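Local coordinates for Tni2 (Pseudomonas fluorescens, PDB 6B12), which probably serves as the immunity protein that binds and neutralises the type VI secretion toxin Tne2, protecting the bacterium from its own effector and that of its kin, at residues D95-N100 with G106-F111. Numbering follows the deposited sequence.
Sequences DQLLIN and GIYSWF
The beta carbon of Asp95 rests against the Tyr108 ring, CB lying 3.6 Å from CE2 in an oblique approach. The tyrosine CB does not aim at segment 95-100; with CG beside its own backbone N and anti to the carbonyl carbon (chi1 -72°), the ring instead reaches across to it. At its far end the phenol oxygen passes the two methyls of Leu97, with CD1 and CD2 each 4.1 Å from Tyr108 OH, a van der Waals contact. The polar need of that oxygen is met by a hydrogen bond to Ala94 O, just ahead of the 95-100 segment.

The carboxylate of Asp95 works through water. Because chi1 of 54° sets CG between the backbone N and the carbonyl carbon, OD2 is brought to two waters that bridge to the opposing backbone. One receives the Tyr108 N-H, its oxygen 2.8 Å from Tyr108 N and 3.0 Å from Asp95 OD2; the other links OD2 to Gly106 O. Direct backbone pairing is slight here: Gly106 N donates to Asp95 O over 3.1 Å, a weak bond bent to 124°. Two water bridges thus supplement this single weak direct bond between the segments. Asp95 OD1 also has a long, weak ion pair with Arg92.

These contacts lie at the open end of the antiparallel hairpin 96-99/102-112, at one margin of a five-stranded meander. Tyr108 meets Phe126 of strand 121-128 edge-to-face, and Leu97 and Tyr108 both pack on Val137 of strand 134-140 and Ile146 of strand 145-152.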
loop_
_atom_site.group_PDB
_atom_site.type_symbol
_atom_site.label_atom_id
_atom_site.label_comp_id
_atom_site.label_asym_id
_atom_site.label_seq_id
_atom_site.Cartn_x
_atom_site.Cartn_y
_atom_site.Cartn_z
ATOM N N ASP C 95 -13.289 -9.057 -3.951
ATOM C CA ASP C 95 -11.878 -9.148 -4.329
ATOM C C ASP C 95 -11.648 -10.218 -5.396
ATOM O O ASP C 95 -10.528 -10.722 -5.560
ATOM C CB ASP C 95 -10.953 -9.352 -3.118
ATOM C CG ASP C 95 -11.336 -10.532 -2.235
ATOM O OD1 ASP C 95 -11.964 -11.491 -2.713
ATOM O OD2 ASP C 95 -10.962 -10.496 -1.039
ATOM N N GLN C 96 -12.694 -10.574 -6.124
ATOM C CA GLN C 96 -12.572 -11.253 -7.411
ATOM C C GLN C 96 -13.126 -10.276 -8.432
ATOM O O GLN C 96 -14.323 -9.964 -8.410
ATOM C CB GLN C 96 -13.323 -12.580 -7.422
ATOM C CG GLN C 96 -12.593 -13.653 -6.668
ATOM C CD GLN C 96 -13.363 -14.944 -6.599
ATOM O OE1 GLN C 96 -14.377 -15.119 -7.278
ATOM N NE2 GLN C 96 -12.886 -15.861 -5.773
ATOM N N LEU C 97 -12.249 -9.773 -9.291
ATOM C CA LEU C 97 -12.528 -8.637 -10.151
ATOM C C LEU C 97 -12.433 -9.042 -11.611
ATOM O O LEU C 97 -11.579 -9.853 -11.992
ATOM C CB LEU C 97 -11.545 -7.500 -9.875
ATOM C CG LEU C 97 -11.506 -7.054 -8.414
ATOM C CD1 LEU C 97 -10.520 -5.906 -8.197
ATOM C CD2 LEU C 97 -12.899 -6.699 -7.953
ATOM N N LEU C 98 -13.318 -8.471 -12.417
ATOM C CA LEU C 98 -13.286 -8.667 -13.857
ATOM C C LEU C 98 -12.237 -7.722 -14.414
ATOM O O LEU C 98 -12.407 -6.496 -14.367
ATOM C CB LEU C 98 -14.643 -8.389 -14.489
ATOM C CG LEU C 98 -15.634 -9.499 -14.790
ATOM C CD1 LEU C 98 -16.898 -8.878 -15.386
ATOM C CD2 LEU C 98 -15.027 -10.510 -15.738
ATOM N N ILE C 99 -11.153 -8.283 -14.933
ATOM C CA ILE C 99 -10.067 -7.505 -15.510
ATOM C C ILE C 99 -9.795 -8.081 -16.888
ATOM O O ILE C 99 -9.440 -9.261 -17.013
ATOM C CB ILE C 99 -8.806 -7.533 -14.628
ATOM C CG1 ILE C 99 -9.085 -6.913 -13.260
ATOM C CG2 ILE C 99 -7.630 -6.839 -15.319
ATOM C CD1 ILE C 99 -8.004 -7.201 -12.238
ATOM N N ASN C 100 -10.019 -7.272 -17.923
ATOM C CA ASN C 100 -9.829 -7.701 -19.303
ATOM C C ASN C 100 -10.612 -8.981 -19.603
ATOM O O ASN C 100 -10.100 -9.925 -20.215
ATOM C CB ASN C 100 -8.339 -7.875 -19.605
ATOM C CG ASN C 100 -8.059 -8.042 -21.076
ATOM O OD1 ASN C 100 -8.799 -7.541 -21.923
ATOM N ND2 ASN C 100 -6.991 -8.768 -21.394
ATOM N N GLY C 106 -7.697 -11.914 -6.044
ATOM C CA GLY C 106 -6.607 -11.090 -5.575
ATOM C C GLY C 106 -6.802 -10.716 -4.126
ATOM O O GLY C 106 -7.700 -11.226 -3.449
ATOM N N ILE C 107 -5.931 -9.828 -3.646
ATOM C CA ILE C 107 -5.931 -9.429 -2.234
ATOM C C ILE C 107 -5.797 -7.916 -2.148
ATOM O O ILE C 107 -4.843 -7.344 -2.690
ATOM C CB ILE C 107 -4.786 -10.103 -1.440
ATOM C CG1 ILE C 107 -4.831 -11.626 -1.580
ATOM C CG2 ILE C 107 -4.859 -9.748 0.069
ATOM C CD1 ILE C 107 -3.610 -12.308 -0.960
ATOM N N TYR C 108 -6.712 -7.271 -1.430
ATOM C CA TYR C 108 -6.523 -5.860 -1.115
ATOM C C TYR C 108 -5.361 -5.694 -0.136
ATOM O O TYR C 108 -5.211 -6.479 0.807
ATOM C CB TYR C 108 -7.806 -5.274 -0.536
ATOM C CG TYR C 108 -8.883 -5.114 -1.587
ATOM C CD1 TYR C 108 -8.746 -4.174 -2.606
ATOM C CD2 TYR C 108 -10.016 -5.912 -1.578
ATOM C CE1 TYR C 108 -9.739 -4.014 -3.593
ATOM C CE2 TYR C 108 -11.036 -5.754 -2.569
ATOM C CZ TYR C 108 -10.869 -4.796 -3.558
ATOM O OH TYR C 108 -11.829 -4.623 -4.534
ATOM N N SER C 109 -4.532 -4.668 -0.373
ATOM C CA SER C 109 -3.214 -4.570 0.234
ATOM C C SER C 109 -2.978 -3.294 1.019
ATOM O O SER C 109 -2.358 -3.368 2.071
ATOM C CB SER C 109 -2.126 -4.730 -0.826
ATOM O OG SER C 109 -2.274 -6.010 -1.417
ATOM N N TRP C 110 -3.454 -2.133 0.555
ATOM C CA TRP C 110 -3.295 -0.896 1.325
ATOM C C TRP C 110 -4.163 0.174 0.676
ATOM O O TRP C 110 -4.699 -0.026 -0.415
ATOM C CB TRP C 110 -1.829 -0.445 1.408
ATOM C CG TRP C 110 -1.166 0.084 0.131
ATOM C CD1 TRP C 110 -1.216 1.360 -0.357
ATOM C CD2 TRP C 110 -0.325 -0.651 -0.767
ATOM N NE1 TRP C 110 -0.482 1.463 -1.512
ATOM C CE2 TRP C 110 0.091 0.242 -1.778
ATOM C CE3 TRP C 110 0.119 -1.973 -0.813
ATOM C CZ2 TRP C 110 0.907 -0.154 -2.830
ATOM C CZ3 TRP C 110 0.948 -2.362 -1.853
ATOM C CH2 TRP C 110 1.326 -1.459 -2.848
ATOM N N PHE C 111 -4.285 1.320 1.350
ATOM C CA PHE C 111 -5.147 2.405 0.881
ATOM C C PHE C 111 -4.309 3.554 0.339
ATOM O O PHE C 111 -3.191 3.794 0.799
ATOM C CB PHE C 111 -6.030 2.956 2.016
ATOM C CG PHE C 111 -6.995 1.962 2.580
ATOM C CD1 PHE C 111 -8.140 1.606 1.879
ATOM C CD2 PHE C 111 -6.755 1.367 3.820
ATOM C CE1 PHE C 111 -9.033 0.675 2.398
ATOM C CE2 PHE C 111 -7.642 0.447 4.342
ATOM C CZ PHE C 111 -8.787 0.102 3.649
HETATM O O HOH W 1 -8.708 -8.808 -0.143
HETATM O O HOH W 2 -8.475 -11.974 -0.954
#